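PDB 4YN8: response regulator ChrA from Corynebacterium diphtheriae, which probably binds DNA to regulate transcription, serving as the response regulator of a haem-sensing two-component system. Local coordinates for residues Ile24-Ser27 with Thr32-Ala35; Pro76-Thr81 with Val115-Gly120; Val8-Ile11 with Val17-Gly20; Ala145-Ile150 with Val179-Lys184; Leu185-Asp188 with Ala192-Thr195. The protein carries 1 engineered substitution. All coordinates share one frame; numbering follows the deposited sequence. Where two conformers were deposited one is given.

Interaction 1 (Ile24-Ser27 with Thr32-Ala35). With MG (magnesium ion), chain I.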
# COMPACT_ATOMS: atom_id res chain seq x y z
N ILE A 24 -10.90 -4.92 -23.00
CA ILE A 24 -9.51 -5.08 -23.41
C ILE A 24 -9.06 -6.53 -23.36
O ILE A 24 -8.45 -7.06 -24.31
CB ILE A 24 -8.57 -4.24 -22.56
CG1 ILE A 24 -8.82 -2.75 -22.77
CG2 ILE A 24 -7.14 -4.58 -22.93
CD1 ILE A 24 -8.24 -1.88 -21.68
N LEU A 25 -9.29 -7.20 -22.24
CA LEU A 25 -8.88 -8.58 -22.13
C LEU A 25 -9.50 -9.49 -23.20
O LEU A 25 -8.79 -10.30 -23.84
CB LEU A 25 -9.21 -9.12 -20.72
CG LEU A 25 -8.37 -8.51 -19.58
CD1 LEU A 25 -9.03 -8.72 -18.24
CD2 LEU A 25 -6.96 -9.06 -19.56
N ASP A 26 -10.82 -9.33 -23.40
CA ASP A 26 -11.57 -10.18 -24.35
C ASP A 26 -11.14 -9.88 -25.78
O ASP A 26 -11.22 -10.77 -26.66
CB ASP A 26 -13.07 -9.99 -24.18
CG ASP A 26 -13.69 -10.93 -23.17
OD1 ASP A 26 -13.21 -12.09 -22.94
OD2 ASP A 26 -14.74 -10.53 -22.62
N SER A 27 -10.59 -8.68 -26.02
CA SER A 27 -10.16 -8.32 -27.36
C SER A 27 -8.98 -9.15 -27.88
O SER A 27 -8.76 -9.17 -29.10
CB SER A 27 -9.85 -6.83 -27.50
OG SER A 27 -8.60 -6.53 -26.93
N THR A 32 -9.85 -15.02 -22.56
CA THR A 32 -11.28 -14.97 -22.41
C THR A 32 -11.64 -14.71 -20.94
O THR A 32 -11.21 -15.46 -20.07
CB THR A 32 -11.97 -16.30 -22.81
OG1 THR A 32 -11.77 -16.55 -24.20
CG2 THR A 32 -13.46 -16.17 -22.62
N VAL A 33 -12.46 -13.70 -20.69
CA VAL A 33 -12.96 -13.46 -19.34
C VAL A 33 -14.16 -14.37 -19.13
O VAL A 33 -15.23 -14.16 -19.76
CB VAL A 33 -13.32 -12.01 -19.14
CG1 VAL A 33 -13.92 -11.74 -17.74
CG2 VAL A 33 -12.04 -11.20 -19.35
N VAL A 34 -13.97 -15.41 -18.36
CA VAL A 34 -15.04 -16.40 -18.08
C VAL A 34 -15.86 -16.12 -16.83
O VAL A 34 -16.87 -16.77 -16.61
CB VAL A 34 -14.47 -17.81 -18.01
CG1 VAL A 34 -13.74 -18.16 -19.30
CG2 VAL A 34 -13.59 -17.97 -16.81
N ALA A 35 -15.44 -15.17 -16.00
CA ALA A 35 -16.09 -14.89 -14.70
C ALA A 35 -15.73 -13.47 -14.27
O ALA A 35 -14.62 -13.01 -14.57
CB ALA A 35 -15.65 -15.88 -13.64
MG MG I . -10.70 -13.25 -26.46
O HOH W 1 -16.26 -12.18 -21.37
O HOH W 2 -10.31 -15.68 -26.63
O HOH W 3 -11.38 -13.31 -28.62
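Leu25 and Asp26, in the last turn of helix 15-26, meet Thr32 and Val33 at the start of the strand that follows. Leu25 is buried and supplies the apolar part: its CB lies 3.8 Å from Val33 CG2, the two side chains crossing at about a right angle, while Leu110 and Val114 of helix 107-119 also touch it. Valine, short, branched and apolar, suits a strand here, and its CG2, anti to the carbonyl carbon, is the branch that meets the leucine. Asp26 supplies the polar part. Its OD1 accepts a hydrogen bond from Val33 N, 2.9 Å long and nearly straight at 174°, reaching the carboxylate on the syn side but 32° out of its plane. A water donates to Asp26 OD2 (2.6 Å) and to Val33 O (2.8 Å), and Arg22 forms a salt bridge with OD2. The backbone of Asp26 is engaged as well, since its O binds magnesium at 2.5 Å, together with the backbone O atoms of Phe28 and Ile31 and two waters, one of which is hydrogen-bonded to Thr32 OG1. Thr32 and Val34 pair with Val8 on the inner side of this outermost strand. The carboxylate thus takes Val33 N directly and reaches Val33 O through the shared water, and the arginine and metal nearby would probably stabilise its negative charge.

Interaction 2 (Pro76-Thr81 with Val115-Gly120). With SO4 (sulfate ion), chain B.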
# COMPACT_ATOMS: atom_id res chain seq x y z
N PRO A 76 -2.87 -18.42 -10.09
CA PRO A 76 -2.02 -17.26 -9.91
C PRO A 76 -2.81 -15.99 -10.15
O PRO A 76 -3.82 -15.99 -10.86
CB PRO A 76 -0.96 -17.45 -10.99
CG PRO A 76 -1.61 -18.18 -12.07
CD PRO A 76 -2.54 -19.14 -11.33
N VAL A 77 -2.35 -14.91 -9.52
CA VAL A 77 -3.06 -13.63 -9.45
C VAL A 77 -2.22 -12.51 -10.09
O VAL A 77 -1.00 -12.44 -9.85
CB VAL A 77 -3.32 -13.24 -8.01
CG1 VAL A 77 -3.95 -11.85 -7.87
CG2 VAL A 77 -4.15 -14.34 -7.36
N LEU A 78 -2.87 -11.72 -10.94
CA LEU A 78 -2.32 -10.48 -11.43
C LEU A 78 -3.07 -9.36 -10.74
O LEU A 78 -4.30 -9.23 -10.91
CB LEU A 78 -2.46 -10.40 -12.97
CG LEU A 78 -2.22 -9.05 -13.62
CD1 LEU A 78 -0.74 -8.70 -13.35
CD2 LEU A 78 -2.52 -9.18 -15.10
N ILE A 79 -2.36 -8.51 -9.97
CA ILE A 79 -2.95 -7.36 -9.32
C ILE A 79 -2.78 -6.14 -10.20
O ILE A 79 -1.67 -5.86 -10.69
CB ILE A 79 -2.29 -7.08 -7.95
CG1 ILE A 79 -2.68 -8.18 -6.98
CG2 ILE A 79 -2.67 -5.71 -7.41
CD1 ILE A 79 -1.96 -8.07 -5.62
N LEU A 80 -3.90 -5.46 -10.40
CA LEU A 80 -3.96 -4.19 -11.15
C LEU A 80 -4.23 -3.04 -10.22
O LEU A 80 -5.07 -3.10 -9.32
CB LEU A 80 -5.01 -4.22 -12.21
CG LEU A 80 -4.94 -5.33 -13.26
CD1 LEU A 80 -6.06 -5.23 -14.29
CD2 LEU A 80 -3.62 -5.43 -13.95
N THR A 81 -3.50 -1.96 -10.44
CA THR A 81 -3.77 -0.78 -9.63
C THR A 81 -3.51 0.47 -10.46
O THR A 81 -3.36 0.39 -11.67
CB THR A 81 -3.00 -0.86 -8.32
OG1 THR A 81 -3.51 0.07 -7.35
CG2 THR A 81 -1.50 -0.69 -8.52
N VAL A 115 -0.46 -13.55 -19.81
CA VAL A 115 0.25 -14.74 -20.23
C VAL A 115 1.34 -15.14 -19.27
O VAL A 115 1.49 -16.32 -18.93
CB VAL A 115 0.83 -14.55 -21.67
CG1 VAL A 115 1.76 -15.71 -22.00
CG2 VAL A 115 -0.29 -14.42 -22.71
N ALA A 116 2.14 -14.18 -18.82
CA ALA A 116 3.23 -14.45 -17.86
C ALA A 116 2.72 -15.05 -16.58
O ALA A 116 3.25 -16.01 -16.07
CB ALA A 116 3.94 -13.16 -17.52
N THR A 117 1.59 -14.51 -16.11
CA THR A 117 0.97 -14.99 -14.86
C THR A 117 0.52 -16.42 -15.02
O THR A 117 0.74 -17.23 -14.12
CB THR A 117 -0.19 -14.07 -14.47
OG1 THR A 117 0.33 -12.73 -14.26
CG2 THR A 117 -0.86 -14.51 -13.14
N PHE A 118 -0.11 -16.71 -16.13
CA PHE A 118 -0.53 -18.08 -16.47
C PHE A 118 0.64 -19.06 -16.51
O PHE A 118 0.51 -20.19 -16.06
CB PHE A 118 -1.23 -18.08 -17.79
CG PHE A 118 -1.74 -19.44 -18.23
CD1 PHE A 118 -2.55 -20.20 -17.39
CD2 PHE A 118 -1.42 -19.92 -19.49
CE1 PHE A 118 -3.06 -21.43 -17.80
CE2 PHE A 118 -1.94 -21.14 -19.91
CZ PHE A 118 -2.77 -21.89 -19.07
N GLU A 119 1.76 -18.62 -17.08
CA GLU A 119 2.96 -19.47 -17.19
C GLU A 119 3.82 -19.49 -15.94
O GLU A 119 4.85 -20.16 -15.87
CB GLU A 119 3.79 -19.04 -18.40
CG GLU A 119 3.04 -19.10 -19.72
CD GLU A 119 3.83 -18.62 -20.93
OE1 GLU A 119 4.87 -17.97 -20.78
OE2 GLU A 119 3.32 -18.86 -22.05
N GLY A 120 3.44 -18.75 -14.92
CA GLY A 120 4.12 -18.80 -13.65
C GLY A 120 5.39 -17.97 -13.66
O GLY A 120 6.27 -18.24 -12.86
S SO4 B . -6.96 0.02 -6.93
O1 SO4 B . -6.98 0.74 -8.21
O2 SO4 B . -6.57 0.95 -5.87
O3 SO4 B . -8.22 -0.62 -6.48
O4 SO4 B . -5.93 -1.11 -6.99
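Pro76 and Thr117 form the heart of this contact, which has no hydrogen bond across it. The proline ring leans on the helix with two of its carbons: Pro76 CB is 3.6 Å from Thr117 CG2, and Pro76 CG lies 3.3 Å from Thr117 O. One residue further on, the strand adds its own carbonyl, Val77 O standing 3.9 Å from Thr117 CG2. Leu78 then brings its CB to 3.9 Å from Thr117 OG1. A branched threonine suits this buried place because its two arms divide the work. CG2, anti to the backbone N, faces the proline, while the hydroxyl is hydrogen-bonded to Ala113 O one turn back, which meets the needs of a polar atom in apolar surroundings. The carbonyl touched by the proline is held too, because Gly120 N bonds to Thr117 O at 3.2 Å in a Schellman motif; glycine suits that position, where phi is positive. At the far end of the strand, Thr81 OG1 donates to O4 of a sulfate, probably from the crystallisation liquor, at 2.7 Å. Lys103, Thr85 and the backbone N atoms of Ile55 and Gln56 also bind this anion, an arrangement resembling the way receiver domains hold a phosphoryl group. The contact itself sits at the opposite end, where strand 77-81 lies between strands 50-53 and 99-102 of the parallel sheet. Helix 62-72 packs on Val77, whereas Thr117 of helix 107-119 also reaches Val50 of the neighbouring strand.

Interaction 3 (Val8-Ile11 with Val17-Gly20). With SO4 (sulfate ion), chain C.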
# COMPACT_ATOMS: atom_id res chain seq x y z
N VAL A 8 -9.89 -16.18 -17.69
CA VAL A 8 -9.67 -15.18 -16.66
C VAL A 8 -10.89 -14.92 -15.81
O VAL A 8 -11.99 -14.82 -16.36
CB VAL A 8 -9.21 -13.88 -17.31
CG1 VAL A 8 -9.29 -12.69 -16.33
CG2 VAL A 8 -7.79 -14.09 -17.83
N MET A 9 -10.67 -14.80 -14.52
CA MET A 9 -11.65 -14.19 -13.63
C MET A 9 -11.19 -12.78 -13.29
O MET A 9 -10.09 -12.60 -12.84
CB MET A 9 -11.85 -14.95 -12.34
CG MET A 9 -12.87 -14.27 -11.40
SD MET A 9 -13.39 -15.47 -10.14
CE MET A 9 -15.05 -14.91 -9.81
N LEU A 10 -12.06 -11.82 -13.54
CA LEU A 10 -11.74 -10.40 -13.40
C LEU A 10 -12.54 -9.85 -12.26
O LEU A 10 -13.77 -9.94 -12.27
CB LEU A 10 -12.15 -9.68 -14.68
CG LEU A 10 -12.03 -8.16 -14.67
CD1 LEU A 10 -10.57 -7.80 -14.49
CD2 LEU A 10 -12.56 -7.64 -15.98
N ILE A 11 -11.87 -9.23 -11.30
CA ILE A 11 -12.47 -8.81 -10.03
C ILE A 11 -12.18 -7.33 -9.83
O ILE A 11 -11.02 -6.90 -9.90
CB ILE A 11 -11.89 -9.61 -8.89
CG1 ILE A 11 -12.05 -11.10 -9.20
CG2 ILE A 11 -12.58 -9.26 -7.57
CD1 ILE A 11 -11.70 -12.02 -8.04
N VAL A 17 -15.14 0.69 -14.41
CA VAL A 17 -13.73 0.36 -14.70
C VAL A 17 -13.60 -1.11 -15.14
O VAL A 17 -12.88 -1.43 -16.09
CB VAL A 17 -12.89 0.62 -13.46
CG1 VAL A 17 -11.41 0.23 -13.67
CG2 VAL A 17 -13.05 2.08 -13.01
N ARG A 18 -14.29 -2.01 -14.44
CA ARG A 18 -14.24 -3.43 -14.76
C ARG A 18 -14.63 -3.71 -16.23
O ARG A 18 -14.00 -4.50 -16.93
CB ARG A 18 -15.10 -4.24 -13.78
CG ARG A 18 -14.73 -5.73 -13.80
CD ARG A 18 -15.47 -6.52 -12.74
NE ARG A 18 -16.89 -6.61 -13.04
CZ ARG A 18 -17.89 -6.16 -12.30
NH1 ARG A 18 -17.75 -5.59 -11.13
NH2 ARG A 18 -19.13 -6.33 -12.78
N ALA A 19 -15.66 -3.01 -16.71
CA ALA A 19 -16.12 -3.21 -18.08
C ALA A 19 -15.06 -2.82 -19.10
O ALA A 19 -14.93 -3.47 -20.13
CB ALA A 19 -17.43 -2.44 -18.32
N GLY A 20 -14.29 -1.79 -18.81
CA GLY A 20 -13.23 -1.34 -19.75
C GLY A 20 -12.14 -2.41 -19.81
O GLY A 20 -11.59 -2.73 -20.88
S SO4 C . -21.47 -5.09 -10.06
O1 SO4 C . -22.39 -4.00 -9.70
O2 SO4 C . -20.08 -4.71 -9.60
O3 SO4 C . -21.88 -6.31 -9.33
O4 SO4 C . -21.54 -5.32 -11.53
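Leu10 and Arg18 bring together a strand and the helix that follows it, the backbones coming closest at Ile11 CA and Arg18 CA, 7.4 Å apart. The leucine, whose CG is anti to its own backbone N, places its CD2 branch 3.6 Å from both Arg18 CG and Arg18 O. It therefore packs on the aliphatic root of the arginine and on the helix backbone, well short of the charged end. Further out, Arg18 CD comes to 3.8 Å from Leu10 O. Arginine suits this border position because its methylene groups can cover a buried leucine while its head extends to polar partners. The chain runs extended to CD and then bends (chi3 69°), carrying the guanidinium away from the leucine. Each of its nitrogens is used: NE forms a salt bridge with Glu36, and NH1 bonds to Asp12 O. Both terminal nitrogens also grip a sulfate, probably from the crystallisation liquor, at the edge of the group, NH1 giving a 2.9 Å bond to sulfate O2 at 178° and NH2 one of 2.9 Å to sulfate O4 at 171°. Such bonds would fix the rotation of the guanidinium. Leu10 also packs on Val33 and Val52 of the strands on either side of its own. The arrangement belongs to the first beta-alpha-beta unit of a CheY-like receiver domain, beside the magnesium site of Asp12, His14 and Asp54.

Interaction 4 (Ala145-Ile150 with Val179-Lys184). With SO4 (sulfate ion), chain D.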
# COMPACT_ATOMS: atom_id res chain seq x y z
N ALA A 145 11.06 24.94 15.45
CA ALA A 145 11.70 25.72 16.49
C ALA A 145 11.03 25.42 17.83
O ALA A 145 11.70 25.32 18.84
CB ALA A 145 11.61 27.20 16.17
N ARG A 146 9.70 25.28 17.82
CA ARG A 146 8.94 24.99 19.04
C ARG A 146 9.32 23.65 19.61
O ARG A 146 9.49 23.48 20.81
CB ARG A 146 7.45 25.02 18.78
CG ARG A 146 6.60 24.61 19.98
CD ARG A 146 6.76 25.65 21.11
NE ARG A 146 5.86 26.78 20.83
CZ ARG A 146 5.73 27.87 21.61
NH1 ARG A 146 6.54 28.08 22.64
NH2 ARG A 146 4.78 28.78 21.31
N GLU A 147 9.47 22.66 18.73
CA GLU A 147 9.83 21.35 19.18
C GLU A 147 11.26 21.32 19.78
O GLU A 147 11.49 20.65 20.80
CB GLU A 147 9.68 20.34 18.03
CG GLU A 147 8.21 19.95 17.72
CD GLU A 147 8.02 19.23 16.36
OE1 GLU A 147 8.85 19.39 15.41
OE2 GLU A 147 6.96 18.57 16.21
N ILE A 148 12.19 22.04 19.16
CA ILE A 148 13.56 22.15 19.68
C ILE A 148 13.56 22.82 21.05
O ILE A 148 14.22 22.36 21.99
CB ILE A 148 14.46 22.96 18.72
CG1 ILE A 148 14.64 22.24 17.37
CG2 ILE A 148 15.78 23.32 19.40
CD1 ILE A 148 15.17 20.82 17.50
N GLU A 149 12.74 23.87 21.19
CA GLU A 149 12.60 24.56 22.45
C GLU A 149 12.07 23.67 23.50
O GLU A 149 12.57 23.66 24.64
CB GLU A 149 11.61 25.74 22.29
CG GLU A 149 11.48 26.63 23.49
CD GLU A 149 10.49 27.78 23.24
OE1 GLU A 149 9.50 27.59 22.47
OE2 GLU A 149 10.67 28.86 23.83
N ILE A 150 11.07 22.85 23.18
CA ILE A 150 10.58 21.92 24.16
C ILE A 150 11.66 20.93 24.58
O ILE A 150 11.79 20.62 25.78
CB ILE A 150 9.32 21.19 23.63
CG1 ILE A 150 8.12 22.16 23.69
CG2 ILE A 150 9.00 19.96 24.42
CD1 ILE A 150 6.93 21.64 22.95
N VAL A 179 4.07 14.13 21.68
CA VAL A 179 3.71 12.98 20.81
C VAL A 179 4.42 13.05 19.46
O VAL A 179 5.02 12.03 19.00
CB VAL A 179 2.16 12.80 20.63
CG1 VAL A 179 1.86 11.79 19.53
CG2 VAL A 179 1.55 12.39 21.95
N HIS A 180 4.44 14.23 18.85
CA HIS A 180 5.01 14.36 17.54
C HIS A 180 6.52 14.22 17.63
O HIS A 180 7.13 13.58 16.78
CB HIS A 180 4.67 15.68 16.91
CG HIS A 180 5.00 15.74 15.46
ND1 HIS A 180 5.87 16.67 14.93
CD2 HIS A 180 4.61 14.96 14.42
CE1 HIS A 180 5.97 16.49 13.63
NE2 HIS A 180 5.22 15.44 13.29
N ILE A 181 7.11 14.80 18.68
CA ILE A 181 8.58 14.74 18.82
C ILE A 181 9.02 13.29 19.00
O ILE A 181 10.02 12.84 18.36
CB ILE A 181 9.03 15.62 20.04
CG1 ILE A 181 8.91 17.09 19.74
CG2 ILE A 181 10.44 15.27 20.48
CD1 ILE A 181 8.79 17.97 20.98
N TYR A 182 8.33 12.55 19.85
CA TYR A 182 8.70 11.16 20.15
C TYR A 182 8.61 10.32 18.90
O TYR A 182 9.44 9.44 18.64
CB TYR A 182 7.77 10.57 21.22
CG TYR A 182 7.90 11.13 22.62
CD1 TYR A 182 8.85 12.09 22.95
CD2 TYR A 182 7.06 10.69 23.62
CE1 TYR A 182 8.93 12.60 24.24
CE2 TYR A 182 7.16 11.18 24.90
CZ TYR A 182 8.07 12.16 25.19
OH TYR A 182 8.12 12.66 26.47
N SER A 183 7.59 10.59 18.10
CA SER A 183 7.45 9.89 16.82
C SER A 183 8.65 10.18 15.89
O SER A 183 9.26 9.25 15.36
CB SER A 183 6.08 10.20 16.20
OG SER A 183 6.10 9.99 14.81
N LYS A 184 9.04 11.44 15.74
CA LYS A 184 10.18 11.84 14.91
C LYS A 184 11.51 11.25 15.39
O LYS A 184 12.39 10.95 14.57
CB LYS A 184 10.32 13.37 14.88
CG LYS A 184 9.08 14.12 14.42
CD LYS A 184 8.94 14.03 12.93
CE LYS A 184 9.81 15.07 12.27
NZ LYS A 184 10.01 14.70 10.85
S SO4 D . 6.62 10.86 29.11
O1 SO4 D . 6.61 12.21 28.48
O2 SO4 D . 5.93 10.87 30.39
O3 SO4 D . 5.92 10.12 28.06
O4 SO4 D . 7.93 10.28 29.40
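The His180 ring and the Glu147 carboxylate meet edge to edge, their planes only 22° apart. The carboxylate stands at the ND1 edge of the ring, while one ring face has Lys184 CG above it, displaced from the ring centre. His180 ND1 donates to Glu147 OE2 in an almost straight bond (174°), arriving on the syn side. Its length, 2.5 Å, is unusually short and is to be taken with caution, because the histidine was modelled in two conformers. Glu147 OE1 is satisfied separately by Ser144 N, just ahead of the helix, so both oxygens are held. Glutamate suits the place because its methylenes pack as well: Glu147 CG lies 3.6 Å from Ile181 CG1, the two side chains running antiparallel alongside each other. One turn on, Ile150 CG2 reaches Ile181 CD1 at 4.0 Å, adding an apolar contact next to the polar pair. Elsewhere on segment 179-184, the Tyr182 OH donates to sulfate O1 at 2.6 Å, the anion lying at the ring edge; Arg190 N holds the same sulfate. The axes of the two segments approach to 10.7 Å at their closest and are nearly perpendicular, with a crossing angle of -89°. This crossing is part of the helical core of a LuxR-type DNA-binding domain, in which helix 171-185 is probably the recognition helix of the helix-turn-helix.

Interaction 5 (Leu185-Asp188 with Ala192-Thr195)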
# COMPACT_ATOMS: atom_id res chain seq x y z
N LEU A 185 11.65 11.15 16.70
CA LEU A 185 12.88 10.63 17.34
C LEU A 185 12.93 9.11 17.44
O LEU A 185 13.97 8.56 17.79
CB LEU A 185 13.06 11.26 18.72
CG LEU A 185 13.28 12.78 18.68
CD1 LEU A 185 13.50 13.28 20.10
CD2 LEU A 185 14.46 13.17 17.81
N GLY A 186 11.81 8.43 17.22
CA GLY A 186 11.75 6.98 17.37
C GLY A 186 11.76 6.49 18.79
O GLY A 186 12.35 5.45 19.10
N VAL A 187 11.14 7.24 19.71
CA VAL A 187 11.19 6.90 21.14
C VAL A 187 9.79 6.99 21.70
O VAL A 187 8.88 7.43 21.00
CB VAL A 187 12.12 7.86 21.93
CG1 VAL A 187 13.52 7.84 21.33
CG2 VAL A 187 11.58 9.28 21.92
N ASP A 188 9.62 6.64 22.96
CA ASP A 188 8.28 6.72 23.56
C ASP A 188 8.25 7.28 24.97
O ASP A 188 7.24 7.17 25.67
CB ASP A 188 7.61 5.35 23.51
CG ASP A 188 8.23 4.35 24.46
OD1 ASP A 188 9.01 4.73 25.34
OD2 ASP A 188 7.92 3.13 24.33
N ALA A 192 14.33 9.00 26.94
CA ALA A 192 14.85 8.49 25.68
C ALA A 192 14.88 9.59 24.62
O ALA A 192 15.74 9.59 23.73
CB ALA A 192 14.02 7.32 25.17
N ALA A 193 13.89 10.50 24.68
CA ALA A 193 13.87 11.64 23.78
C ALA A 193 15.10 12.53 23.95
O ALA A 193 15.66 13.03 22.97
CB ALA A 193 12.63 12.48 23.97
N ILE A 194 15.47 12.76 25.18
CA ILE A 194 16.65 13.57 25.43
C ILE A 194 17.90 12.88 24.90
O ILE A 194 18.72 13.53 24.23
CB ILE A 194 16.83 13.91 26.92
CG1 ILE A 194 15.70 14.84 27.42
CG2 ILE A 194 18.19 14.58 27.18
CD1 ILE A 194 15.68 16.16 26.68
N THR A 195 18.05 11.60 25.20
CA THR A 195 19.18 10.83 24.63
C THR A 195 19.21 10.88 23.10
O THR A 195 20.27 11.15 22.51
CB THR A 195 19.12 9.37 25.09
OG1 THR A 195 19.19 9.38 26.51
CG2 THR A 195 20.27 8.57 24.55
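Val187 packs against Ala192 and Ala193 as the tight part of this contact, using both of its branches. Its CB stands 3.8 Å from Ala192 CB, and CG1 comes to 3.7 Å from Ala192 O, so this side of the valine rests on the first alanine. The other methyl, CG2, lies between the backbone N and the carbonyl carbon of its own residue, and from there reaches Ala193 CA at 3.8 Å and Ala193 CB at 3.9 Å. Alanine suits both helix positions because a single methyl lets the loop come close to the helix backbone. Leu185, buried, adds to the same apolar patch: its CD1 lies 3.6 Å from Ala193 O and 4.0 Å from Ala193 CB. No hydrogen bond crosses here, so packing alone joins the two segments. The solvent side is much looser. Gly186 is exposed and ends the preceding helix in a Schellman motif, a positive-phi position that glycine enters without strain from a side chain. Asp188 is exposed too; its CB is directed away, and although the end of the side chain turns back it stays 5.6 Å or more from the helix, as suits a charged residue. The turn thus lies between helix 171-185, whose Tyr182 touches both Val187 and Ala193, and helix 190-199, while Leu185 reaches inward to Leu151 of helix 145-155.

In the fold
From the N terminus, the five contacts follow one another in series; none crosses or encloses another. Interaction 3 closes the short loop from the first strand to helix 15-26, and interaction 1 closes the next, returning that helix to strand 31-37. The two touch through backbone hydrogen bonds, probably formed between Val8 and the segment Thr32-Ala35, which completes a beta-alpha-beta unit. Interaction 2 spans a longer loop and ties the last receiver helix to the same sheet. Beyond lies the separate DNA-binding domain; the centres of interactions 2 and 4 are about 46 Å apart. There interaction 4 joins two helices, and interaction 5 continues from it directly, Tyr182 O being probably hydrogen-bonded to Val187 N.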